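Local atomic coordinates of member of DUF4221 family (Bacteroides vulgatus, PDB entry 3S9J), a protein that is of unknown function but folds as a six-bladed beta-propeller, with sodium ions bound in the crystal. Residues 143-149 with 166-172; 184-188 with 216-220; 234-240 with 312-318; 326-332 with 355-360. One frame throughout, in Å; residues are numbered along the deposited sequence.

Interaction 1 (143-149 with 166-172); sequences SCIFLRQ and MFASQDL
I145 and L147 exchange paired backbone hydrogen bonds with Q170 and A168, which sets strand 144-148 against strand 167-171 at 157°, close to antiparallel, with the segment axes 4.4 Å apart. I145 O accepts from Q170 N at 2.9 Å and I145 N gives to Q170 O at 3.0 Å; L147 and A168 repeat the exchange. The ladder runs on past the strand ends, with L172 N bonded to S143 O and Q149 N to M166 O at 2.8 Å. This last donor stands well above the carbonyl plane, where the chain turns a corner at M166.

The CH-pi contact belongs to the non-hydrogen-bonded pair F146 and S169: S169 CB lies over the centre of the phenyl ring, 3.6 Å from the F146 centroid and 3° off its normal. With an alanine at F146, S169 CB would probably lose the face it rests on, and F139 of the neighbouring strand its stacking partner.

I145 and A168 point to the other face. I145 CG2 meets L172 CD2 at 4.0 Å, and from beyond the strand end Q149 CG, anti to the carbonyl carbon (chi1 -70°), lies 3.6 Å from A168 CB, while T126 holds Q149 OE1.

With 139-141 and 177-183 on the outside, these are the two central strands of a four-stranded propeller blade.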
# COMPACT_ATOMS: atom_id res chain seq x y z
N SER A 143 5.41 16.66 -12.54
CA SER A 143 6.30 15.73 -13.25
C SER A 143 7.46 15.12 -12.42
O SER A 143 8.49 14.74 -12.97
CB SER A 143 6.81 16.39 -14.54
OG SER A 143 5.70 16.62 -15.42
N CYS A 144 7.24 15.01 -11.11
CA CYS A 144 8.12 14.27 -10.22
C CYS A 144 7.32 13.17 -9.54
O CYS A 144 6.17 13.38 -9.15
CB CYS A 144 8.70 15.17 -9.14
SG CYS A 144 9.68 16.55 -9.81
N ILE A 145 7.97 12.03 -9.35
CA ILE A 145 7.37 10.91 -8.62
C ILE A 145 7.85 10.96 -7.18
O ILE A 145 9.04 11.09 -6.93
CB ILE A 145 7.67 9.57 -9.26
CG1 ILE A 145 6.87 8.47 -8.52
CG2 ILE A 145 9.18 9.28 -9.31
CD1 ILE A 145 6.93 7.15 -9.15
N PHE A 146 6.91 10.84 -6.24
CA PHE A 146 7.15 10.92 -4.81
C PHE A 146 6.96 9.56 -4.22
O PHE A 146 5.96 8.88 -4.51
CB PHE A 146 6.14 11.85 -4.18
CG PHE A 146 6.38 13.29 -4.47
CD1 PHE A 146 6.14 13.81 -5.75
CD2 PHE A 146 6.83 14.14 -3.47
CE1 PHE A 146 6.35 15.15 -6.00
CE2 PHE A 146 7.05 15.50 -3.75
CZ PHE A 146 6.80 15.98 -5.00
N LEU A 147 7.91 9.16 -3.39
CA LEU A 147 8.06 7.81 -2.82
C LEU A 147 8.35 7.90 -1.32
O LEU A 147 9.08 8.78 -0.91
CB LEU A 147 9.30 7.10 -3.42
CG LEU A 147 9.36 6.57 -4.86
CD1 LEU A 147 10.04 5.21 -4.87
CD2 LEU A 147 8.01 6.44 -5.48
N ARG A 148 7.91 6.91 -0.56
CA ARG A 148 8.32 6.78 0.83
C ARG A 148 9.81 6.58 0.93
O ARG A 148 10.43 5.91 0.08
CB ARG A 148 7.59 5.58 1.47
CG ARG A 148 8.10 5.12 2.80
CD ARG A 148 7.14 4.08 3.40
NE ARG A 148 7.73 3.43 4.56
CZ ARG A 148 8.52 2.36 4.54
NH1 ARG A 148 8.86 1.76 3.39
NH2 ARG A 148 9.00 1.89 5.69
N GLN A 149 10.38 7.09 2.01
CA GLN A 149 11.77 6.83 2.32
C GLN A 149 11.90 6.21 3.73
O GLN A 149 11.15 6.56 4.65
CB GLN A 149 12.57 8.12 2.23
CG GLN A 149 12.71 8.57 0.78
CD GLN A 149 13.65 7.70 -0.01
OE1 GLN A 149 14.88 7.82 0.11
NE2 GLN A 149 13.11 6.82 -0.81
N MSE A 166 10.46 11.52 5.39
CA MSE A 166 9.49 10.50 5.04
C MSE A 166 9.34 10.25 3.54
O MSE A 166 8.88 9.19 3.16
CB MSE A 166 8.12 10.83 5.62
CG MSE A 166 8.01 10.58 7.16
SE MSE A 166 6.32 11.19 7.87
CE MSE A 166 5.25 9.96 6.97
N PHE A 167 9.65 11.26 2.71
CA PHE A 167 9.50 11.16 1.27
C PHE A 167 10.66 11.78 0.53
O PHE A 167 11.35 12.67 1.05
CB PHE A 167 8.23 11.90 0.84
CG PHE A 167 6.97 11.20 1.26
CD1 PHE A 167 6.38 10.25 0.43
CD2 PHE A 167 6.37 11.48 2.48
CE1 PHE A 167 5.22 9.61 0.81
CE2 PHE A 167 5.22 10.83 2.86
CZ PHE A 167 4.65 9.90 2.03
N ALA A 168 10.88 11.30 -0.68
CA ALA A 168 11.78 11.90 -1.64
C ALA A 168 11.07 11.87 -2.98
O ALA A 168 10.15 11.08 -3.17
CB ALA A 168 13.07 11.15 -1.73
N SER A 169 11.47 12.76 -3.89
CA SER A 169 10.89 12.76 -5.23
C SER A 169 12.00 12.66 -6.26
O SER A 169 13.14 13.00 -5.97
CB SER A 169 10.07 14.01 -5.49
OG SER A 169 10.91 15.17 -5.60
N GLN A 170 11.66 12.15 -7.43
CA GLN A 170 12.57 12.13 -8.55
C GLN A 170 11.93 12.78 -9.75
O GLN A 170 10.79 12.47 -10.12
CB GLN A 170 12.99 10.68 -8.87
CG GLN A 170 14.00 10.63 -10.01
CD GLN A 170 14.70 9.33 -10.12
OE1 GLN A 170 14.06 8.26 -10.07
NE2 GLN A 170 16.01 9.38 -10.28
N ASP A 171 12.66 13.70 -10.38
CA ASP A 171 12.16 14.42 -11.53
C ASP A 171 12.21 13.47 -12.71
O ASP A 171 13.26 12.93 -13.04
CB ASP A 171 13.02 15.66 -11.75
CG ASP A 171 12.46 16.57 -12.80
OD1 ASP A 171 12.45 16.17 -13.96
OD2 ASP A 171 11.94 17.65 -12.46
N LEU A 172 11.08 13.30 -13.39
CA LEU A 172 11.01 12.35 -14.50
C LEU A 172 11.64 12.88 -15.81
O LEU A 172 11.80 12.15 -16.77
CB LEU A 172 9.55 11.96 -14.72
CG LEU A 172 8.89 11.24 -13.53
CD1 LEU A 172 7.39 11.13 -13.72
CD2 LEU A 172 9.55 9.86 -13.30

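Interaction 2 (184-188 with 216-220); sequences YPPIF and FFGYD
Y184, P185 and F188 pack with F216 in a buried aromatic and apolar contact between two neighbouring sheets: segment 184-188 follows strand 177-183, whereas 216-220 links strands 211-216 and 221-225. No hydrogen bond crosses it. The F216 ring is approached by three side chains. F188 points an edge toward its face in an offset edge-to-face pair, the centroids 5.7 Å apart and the planes at 65°, with F188 CZ 3.8 Å from F216 CE1. Y184 crosses at about a right angle and brings CD2 to the edge of the F216 ring, 3.7 Å from F216 CE1, while its own OH is bonded to Q149 O. P185 comes from the opposite direction to F216, with P185 CD 3.5 Å from F216 CZ.

In propeller terms, the loop leaving one blade's outermost strand meets the hairpin turn of the next blade. That turn is type I, from F216 to Y219, and is closed by Y219 N bonded to F216 O at 3.2 Å. An alanine in place of F216 would probably open a gap among Y184, P185 and F188 and leave the F188 edge without the ring face it addresses.

The second point of contact is I187 on Y219. I187 CG1 sits between the backbone N and the carbonyl carbon (chi1 64°), and from there CD1 reaches over one face of the Y219 ring, 3.9 Å from its centroid and 19° off the normal. I187 CG2 adds a looser touch near the phenol end, 4.0 Å from Y219 CZ.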
# COMPACT_ATOMS: atom_id res chain seq x y z
N TYR A 184 9.72 12.32 9.87
CA TYR A 184 9.09 11.36 10.77
C TYR A 184 8.71 12.07 12.07
O TYR A 184 9.43 12.93 12.55
CB TYR A 184 10.04 10.20 11.07
CG TYR A 184 10.06 9.14 10.03
CD1 TYR A 184 10.86 9.27 8.89
CD2 TYR A 184 9.29 8.00 10.16
CE1 TYR A 184 10.89 8.26 7.89
CE2 TYR A 184 9.31 7.00 9.17
CZ TYR A 184 10.12 7.13 8.05
OH TYR A 184 10.13 6.12 7.09
N PRO A 185 7.55 11.73 12.62
CA PRO A 185 7.08 12.39 13.83
C PRO A 185 7.85 11.87 15.05
O PRO A 185 8.39 10.75 15.02
CB PRO A 185 5.60 11.99 13.89
CG PRO A 185 5.51 10.70 13.16
CD PRO A 185 6.57 10.78 12.08
N PRO A 186 7.93 12.68 16.11
CA PRO A 186 8.70 12.30 17.32
C PRO A 186 7.91 11.38 18.24
O PRO A 186 7.68 11.71 19.41
CB PRO A 186 8.97 13.66 17.99
CG PRO A 186 7.75 14.47 17.65
CD PRO A 186 7.40 14.06 16.22
N ILE A 187 7.50 10.24 17.70
CA ILE A 187 6.66 9.28 18.43
C ILE A 187 7.34 7.93 18.65
O ILE A 187 6.68 6.97 19.02
CB ILE A 187 5.29 9.07 17.72
CG1 ILE A 187 5.46 8.44 16.33
CG2 ILE A 187 4.54 10.40 17.63
CD1 ILE A 187 4.14 8.27 15.53
N PHE A 188 8.65 7.86 18.38
CA PHE A 188 9.43 6.63 18.45
C PHE A 188 10.44 6.76 19.58
O PHE A 188 11.37 7.56 19.52
CB PHE A 188 10.14 6.39 17.12
CG PHE A 188 9.20 6.35 15.97
CD1 PHE A 188 8.45 5.21 15.72
CD2 PHE A 188 9.04 7.46 15.17
CE1 PHE A 188 7.55 5.18 14.67
CE2 PHE A 188 8.15 7.42 14.10
CZ PHE A 188 7.40 6.29 13.87
N PHE A 216 0.68 5.98 10.13
CA PHE A 216 1.65 5.10 10.77
C PHE A 216 0.91 3.92 11.37
O PHE A 216 -0.12 4.08 12.00
CB PHE A 216 2.50 5.83 11.85
CG PHE A 216 3.60 6.65 11.27
CD1 PHE A 216 4.84 6.08 11.01
CD2 PHE A 216 3.38 7.96 10.91
CE1 PHE A 216 5.83 6.80 10.43
CE2 PHE A 216 4.36 8.70 10.30
CZ PHE A 216 5.60 8.13 10.08
N PHE A 217 1.40 2.73 11.08
CA PHE A 217 0.75 1.51 11.55
C PHE A 217 0.58 1.51 13.07
O PHE A 217 -0.43 1.03 13.59
CB PHE A 217 1.55 0.28 11.13
CG PHE A 217 1.79 0.16 9.63
CD1 PHE A 217 0.83 0.57 8.70
CD2 PHE A 217 2.98 -0.38 9.16
CE1 PHE A 217 1.07 0.41 7.31
CE2 PHE A 217 3.23 -0.50 7.79
CZ PHE A 217 2.26 -0.12 6.88
N GLY A 218 1.54 2.08 13.79
CA GLY A 218 1.50 2.05 15.25
C GLY A 218 0.85 3.24 15.93
O GLY A 218 1.02 3.41 17.13
N TYR A 219 0.10 4.06 15.19
CA TYR A 219 -0.38 5.33 15.73
C TYR A 219 -1.86 5.59 15.48
O TYR A 219 -2.36 5.38 14.38
CB TYR A 219 0.45 6.48 15.15
CG TYR A 219 0.44 7.80 15.90
CD1 TYR A 219 0.44 7.85 17.30
CD2 TYR A 219 0.49 9.00 15.22
CE1 TYR A 219 0.48 9.07 17.98
CE2 TYR A 219 0.52 10.23 15.88
CZ TYR A 219 0.52 10.26 17.25
OH TYR A 219 0.57 11.47 17.90
N ASP A 220 -2.54 6.12 16.49
CA ASP A 220 -3.95 6.45 16.42
C ASP A 220 -4.30 7.53 15.41
O ASP A 220 -5.42 7.58 14.95
CB ASP A 220 -4.44 7.00 17.76
CG ASP A 220 -4.56 5.96 18.83
OD1 ASP A 220 -4.18 4.79 18.64
OD2 ASP A 220 -5.11 6.33 19.86

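Interaction 3 (234-240 with 312-318); sequences YNAKSRY and DFEIIGE
One face of the Y234 ring carries F313: F313 CB lies 3.8 Å from the Y234 centroid, and the two rings form an offset stack with centroids 4.7 Å apart and planes at 21°. At the other end, the R239 guanidinium, in one of its two conformers, has E318 CB over one face and I315 CG2 and a water at its edge; its NH2 is also bonded to Q5 O. The contact joins the end of strand 231-235 and the loop after it to the start of strand 315-321 and the loop before it, in adjacent propeller blades; the segments run in nearly the same direction. Beside the stacked rings, a water donates to both N235 O and F313 O.

The extended E318 side chain is gripped at both carboxylate oxygens. E318 OE1 takes R239 N on its syn lone pair at 2.8 Å. In the same R239 conformer, NE makes a salt bridge to E318 OE1 at 3.0 Å, on the anti side but tilted 30° out of the carboxylate plane. S238 OG donates to the syn lone pair of E318 OE2 at 2.5 Å, and S305 is a further partner of that oxygen. S238 OG in turn accepts from Y240 N, forming an ST turn. The second water donates to E318 OE1 at 2.6 Å and accepts from R239 NH2.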
# COMPACT_ATOMS: atom_id res chain seq x y z
N TYR A 234 -5.16 14.16 12.63
CA TYR A 234 -6.55 13.82 12.88
C TYR A 234 -6.66 12.45 13.52
O TYR A 234 -6.01 11.49 13.08
CB TYR A 234 -7.35 13.80 11.59
CG TYR A 234 -7.40 15.13 10.89
CD1 TYR A 234 -8.34 16.08 11.24
CD2 TYR A 234 -6.53 15.42 9.85
CE1 TYR A 234 -8.40 17.30 10.59
CE2 TYR A 234 -6.57 16.64 9.19
CZ TYR A 234 -7.51 17.58 9.58
OH TYR A 234 -7.58 18.78 8.91
N ASN A 235 -7.50 12.35 14.54
CA ASN A 235 -7.72 11.06 15.18
C ASN A 235 -8.35 10.07 14.22
O ASN A 235 -9.34 10.37 13.55
CB ASN A 235 -8.64 11.22 16.39
CG ASN A 235 -8.82 9.91 17.13
OD1 ASN A 235 -9.89 9.31 17.10
ND2 ASN A 235 -7.75 9.44 17.77
N ALA A 236 -7.80 8.86 14.16
CA ALA A 236 -8.32 7.83 13.29
C ALA A 236 -8.20 6.48 14.01
O ALA A 236 -7.72 5.51 13.44
CB ALA A 236 -7.57 7.81 11.96
N LYS A 237 -8.64 6.46 15.26
CA LYS A 237 -8.52 5.29 16.14
C LYS A 237 -9.73 4.38 15.97
O LYS A 237 -10.87 4.85 15.91
CB LYS A 237 -8.45 5.78 17.61
CG LYS A 237 -8.60 4.70 18.66
CD LYS A 237 -8.58 5.28 20.08
CE LYS A 237 -8.88 4.16 21.07
NZ LYS A 237 -10.22 3.52 20.89
N SER A 238 -9.48 3.08 15.95
CA SER A 238 -10.53 2.07 15.98
C SER A 238 -11.22 2.02 17.36
O SER A 238 -10.54 2.04 18.39
CB SER A 238 -9.94 0.69 15.74
OG SER A 238 -10.92 -0.31 15.99
N ARG A 239 -12.56 1.93 17.35
CA ARG A 239 -13.29 1.78 18.61
C ARG A 239 -13.02 0.44 19.29
O ARG A 239 -13.34 0.29 20.47
CB ARG A 239 -14.80 1.99 18.40
CG ARG A 239 -15.52 0.91 17.58
CD ARG A 239 -16.73 1.53 16.85
NE ARG A 239 -16.32 2.61 15.95
CZ ARG A 239 -17.13 3.53 15.43
NH1 ARG A 239 -18.42 3.52 15.71
NH2 ARG A 239 -16.64 4.46 14.63
N TYR A 240 -12.42 -0.51 18.59
CA TYR A 240 -12.17 -1.83 19.14
C TYR A 240 -10.78 -1.99 19.72
O TYR A 240 -10.51 -2.99 20.33
CB TYR A 240 -12.40 -2.90 18.06
CG TYR A 240 -13.78 -2.80 17.48
CD1 TYR A 240 -14.89 -3.10 18.26
CD2 TYR A 240 -13.99 -2.38 16.16
CE1 TYR A 240 -16.17 -3.00 17.77
CE2 TYR A 240 -15.29 -2.26 15.66
CZ TYR A 240 -16.37 -2.59 16.47
OH TYR A 240 -17.67 -2.49 16.02
N ASP A 312 -13.41 15.66 5.80
CA ASP A 312 -12.86 16.49 6.85
C ASP A 312 -12.15 15.67 7.92
O ASP A 312 -11.79 16.20 8.96
CB ASP A 312 -13.98 17.31 7.49
CG ASP A 312 -14.64 18.29 6.52
OD1 ASP A 312 -13.93 18.98 5.75
OD2 ASP A 312 -15.88 18.37 6.54
N PHE A 313 -11.93 14.39 7.64
CA PHE A 313 -11.28 13.45 8.54
C PHE A 313 -12.01 13.23 9.85
O PHE A 313 -11.39 12.98 10.88
CB PHE A 313 -9.82 13.84 8.76
CG PHE A 313 -9.03 13.86 7.49
CD1 PHE A 313 -8.55 12.69 6.94
CD2 PHE A 313 -8.84 15.05 6.80
CE1 PHE A 313 -7.83 12.72 5.75
CE2 PHE A 313 -8.16 15.08 5.62
CZ PHE A 313 -7.65 13.92 5.09
N GLU A 314 -13.34 13.29 9.78
CA GLU A 314 -14.19 12.89 10.88
C GLU A 314 -14.56 11.43 10.68
O GLU A 314 -14.95 11.02 9.59
CB GLU A 314 -15.44 13.77 10.93
CG GLU A 314 -15.11 15.26 11.14
CD GLU A 314 -16.28 16.19 10.88
OE1 GLU A 314 -17.27 15.77 10.24
OE2 GLU A 314 -16.18 17.36 11.31
N ILE A 315 -14.43 10.63 11.74
CA ILE A 315 -14.85 9.23 11.69
C ILE A 315 -16.39 9.17 11.62
O ILE A 315 -17.07 9.72 12.49
CB ILE A 315 -14.38 8.44 12.93
CG1 ILE A 315 -12.85 8.42 12.99
CG2 ILE A 315 -14.92 6.99 12.89
CD1 ILE A 315 -12.33 7.88 14.31
N ILE A 316 -16.92 8.54 10.58
CA ILE A 316 -18.36 8.42 10.38
C ILE A 316 -18.87 6.98 10.54
O ILE A 316 -20.08 6.75 10.59
CB ILE A 316 -18.85 9.05 9.05
CG1 ILE A 316 -18.12 8.48 7.82
CG2 ILE A 316 -18.70 10.55 9.12
CD1 ILE A 316 -18.83 8.78 6.49
N GLY A 317 -17.96 6.02 10.65
CA GLY A 317 -18.34 4.65 10.93
C GLY A 317 -17.17 3.71 10.94
O GLY A 317 -16.04 4.07 10.58
N GLU A 318 -17.44 2.48 11.37
CA GLU A 318 -16.42 1.46 11.42
C GLU A 318 -17.08 0.11 11.38
O GLU A 318 -18.00 -0.16 12.16
CB GLU A 318 -15.56 1.60 12.69
CG GLU A 318 -14.43 0.57 12.78
CD GLU A 318 -13.50 0.74 13.97
OE1 GLU A 318 -13.71 1.66 14.80
OE2 GLU A 318 -12.54 -0.07 14.05
O HOH W 1 -10.92 12.50 13.33
O HOH W 2 -13.64 4.24 14.78

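Interaction 4 (326-332 with 355-360); sequences YFYKMSF and LVFTCF
Y326 approaches F360 from the opposite direction, setting its OH 3.4 Å from F360 CZ near the plane of that ring; the two rings meet obliquely, with planes at 65° and centroids 5.8 Å apart. The chain then folds through a type I turn from F327 to M330, closed by M330 N bonded to F327 O at 3.0 Å. After this corner selenomethionine M330 faces the other segment, and the bend at its chi3 leaves the terminal CE 3.9 Å from L355 CD1. Its backbone oxygen also touches F357: M330 O lies at the edge of the phenyl ring, 3.5 Å from F357 CE1. S331 takes the opposite course, turning away and bonding its OG to Y328 O.

F332 completes the walk. Its CG sits between the backbone N and the carbonyl carbon (chi1 72°), and its ring edge is directed at F357, with F332 CE1 above the centre of the F357 face. The centroids are 5.0 Å apart and the planes at 81°, a true edge-to-face pair, and M31 of strand 31-36 packs on both rings.

These side chains meet across the intervening strand 337-341. The sheet is the closing blade of the propeller, where C-terminal strand 354-364 pairs with N-terminal strand 8-19, the closure often called a velcro.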
# COMPACT_ATOMS: atom_id res chain seq x y z
N TYR A 326 -11.18 -12.87 4.13
CA TYR A 326 -10.66 -11.86 3.24
C TYR A 326 -9.15 -11.84 3.18
O TYR A 326 -8.46 -12.23 4.13
CB TYR A 326 -11.15 -10.47 3.69
CG TYR A 326 -12.64 -10.39 3.71
CD1 TYR A 326 -13.36 -10.17 2.53
CD2 TYR A 326 -13.35 -10.53 4.89
CE1 TYR A 326 -14.74 -10.12 2.54
CE2 TYR A 326 -14.74 -10.47 4.90
CZ TYR A 326 -15.42 -10.27 3.73
OH TYR A 326 -16.78 -10.25 3.71
N PHE A 327 -8.63 -11.36 2.05
CA PHE A 327 -7.22 -11.11 1.88
C PHE A 327 -7.12 -9.59 1.69
O PHE A 327 -7.12 -9.08 0.55
CB PHE A 327 -6.64 -11.89 0.69
CG PHE A 327 -5.15 -11.89 0.67
CD1 PHE A 327 -4.43 -12.88 1.36
CD2 PHE A 327 -4.44 -10.87 0.07
CE1 PHE A 327 -3.02 -12.86 1.38
CE2 PHE A 327 -3.05 -10.87 0.10
CZ PHE A 327 -2.36 -11.85 0.76
N TYR A 328 -7.13 -8.86 2.82
CA TYR A 328 -7.29 -7.41 2.74
C TYR A 328 -6.06 -6.69 2.22
O TYR A 328 -6.16 -5.50 1.88
CB TYR A 328 -7.76 -6.81 4.08
CG TYR A 328 -6.85 -7.07 5.26
CD1 TYR A 328 -5.68 -6.30 5.43
CD2 TYR A 328 -7.12 -8.04 6.18
CE1 TYR A 328 -4.82 -6.52 6.49
CE2 TYR A 328 -6.27 -8.25 7.29
CZ TYR A 328 -5.13 -7.51 7.44
OH TYR A 328 -4.26 -7.71 8.47
N LYS A 329 -4.93 -7.37 2.13
CA LYS A 329 -3.76 -6.82 1.47
C LYS A 329 -3.88 -6.79 -0.07
O LYS A 329 -2.95 -6.33 -0.75
CB LYS A 329 -2.48 -7.53 1.93
CG LYS A 329 -2.26 -7.30 3.43
CD LYS A 329 -0.91 -7.76 3.90
CE LYS A 329 -0.75 -7.55 5.38
NZ LYS A 329 0.59 -7.99 5.92
N MSE A 330 -5.03 -7.22 -0.58
CA MSE A 330 -5.46 -6.95 -1.95
C MSE A 330 -6.82 -6.25 -1.92
O MSE A 330 -7.89 -6.90 -1.98
CB MSE A 330 -5.52 -8.22 -2.78
CG MSE A 330 -4.16 -8.69 -3.28
SE MSE A 330 -4.29 -9.99 -4.71
CE MSE A 330 -5.08 -11.47 -3.70
N SER A 331 -6.78 -4.94 -1.73
CA SER A 331 -7.98 -4.11 -1.67
C SER A 331 -7.80 -2.94 -2.65
O SER A 331 -6.67 -2.52 -2.90
CB SER A 331 -8.21 -3.57 -0.24
OG SER A 331 -8.55 -4.63 0.63
N PHE A 332 -8.91 -2.46 -3.19
CA PHE A 332 -8.89 -1.27 -4.04
C PHE A 332 -10.24 -0.58 -4.04
O PHE A 332 -11.28 -1.19 -3.75
CB PHE A 332 -8.49 -1.60 -5.47
CG PHE A 332 -9.54 -2.34 -6.28
CD1 PHE A 332 -9.56 -3.74 -6.30
CD2 PHE A 332 -10.46 -1.67 -7.07
CE1 PHE A 332 -10.49 -4.44 -7.04
CE2 PHE A 332 -11.42 -2.37 -7.83
CZ PHE A 332 -11.43 -3.77 -7.82
N LEU A 355 -9.48 -14.99 -8.96
CA LEU A 355 -9.26 -13.78 -8.17
C LEU A 355 -10.61 -13.14 -7.86
O LEU A 355 -11.35 -12.74 -8.75
CB LEU A 355 -8.34 -12.79 -8.86
CG LEU A 355 -8.11 -11.45 -8.20
CD1 LEU A 355 -7.40 -11.60 -6.83
CD2 LEU A 355 -7.26 -10.58 -9.19
N VAL A 356 -10.96 -13.11 -6.57
CA VAL A 356 -12.32 -12.75 -6.13
C VAL A 356 -12.25 -11.55 -5.21
O VAL A 356 -11.39 -11.50 -4.32
CB VAL A 356 -13.01 -13.90 -5.37
CG1 VAL A 356 -14.39 -13.50 -4.86
CG2 VAL A 356 -13.12 -15.15 -6.26
N PHE A 357 -13.15 -10.60 -5.44
CA PHE A 357 -13.33 -9.43 -4.58
C PHE A 357 -14.78 -9.25 -4.21
O PHE A 357 -15.66 -9.50 -5.03
CB PHE A 357 -12.88 -8.14 -5.29
CG PHE A 357 -11.45 -8.09 -5.67
CD1 PHE A 357 -10.51 -7.57 -4.78
CD2 PHE A 357 -11.03 -8.49 -6.92
CE1 PHE A 357 -9.19 -7.48 -5.13
CE2 PHE A 357 -9.71 -8.39 -7.30
CZ PHE A 357 -8.77 -7.92 -6.41
N THR A 358 -15.04 -8.78 -2.99
CA THR A 358 -16.36 -8.34 -2.61
C THR A 358 -16.37 -6.82 -2.55
O THR A 358 -15.45 -6.20 -2.01
CB THR A 358 -16.77 -8.95 -1.27
OG1 THR A 358 -16.88 -10.37 -1.42
CG2 THR A 358 -18.11 -8.37 -0.82
N CYS A 359 -17.42 -6.22 -3.12
CA CYS A 359 -17.61 -4.78 -3.10
C CYS A 359 -18.42 -4.39 -1.88
O CYS A 359 -19.50 -4.94 -1.65
CB CYS A 359 -18.38 -4.35 -4.35
SG CYS A 359 -18.60 -2.57 -4.47
N PHE A 360 -17.88 -3.47 -1.10
CA PHE A 360 -18.55 -2.93 0.08
C PHE A 360 -19.00 -1.52 -0.15
O PHE A 360 -18.20 -0.66 -0.52
CB PHE A 360 -17.62 -2.99 1.29
CG PHE A 360 -17.37 -4.38 1.74
CD1 PHE A 360 -18.22 -5.00 2.65
CD2 PHE A 360 -16.33 -5.12 1.18
CE1 PHE A 360 -18.03 -6.32 3.03
CE2 PHE A 360 -16.13 -6.42 1.54
CZ PHE A 360 -16.99 -7.05 2.47

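The four contacts follow one another along the chain and around the propeller ring, each segment pair closing before the next begins. Interaction 1 lies within one blade and touches interaction 2, where M166 packs on Y184 and F216. Interaction 2 joins that blade to the next, and interaction 3 leads on from there to a third; they meet where D220 O approaches A236 N at 2.8 Å. Interaction 4 belongs to the closing blade and touches none of the others; its centre lies about 28 Å from that of interaction 1, on the opposite side of the chain's centre. Interactions 1 and 4 thus hold single blades together, whereas 2 and 3 seam successive blades of the ring.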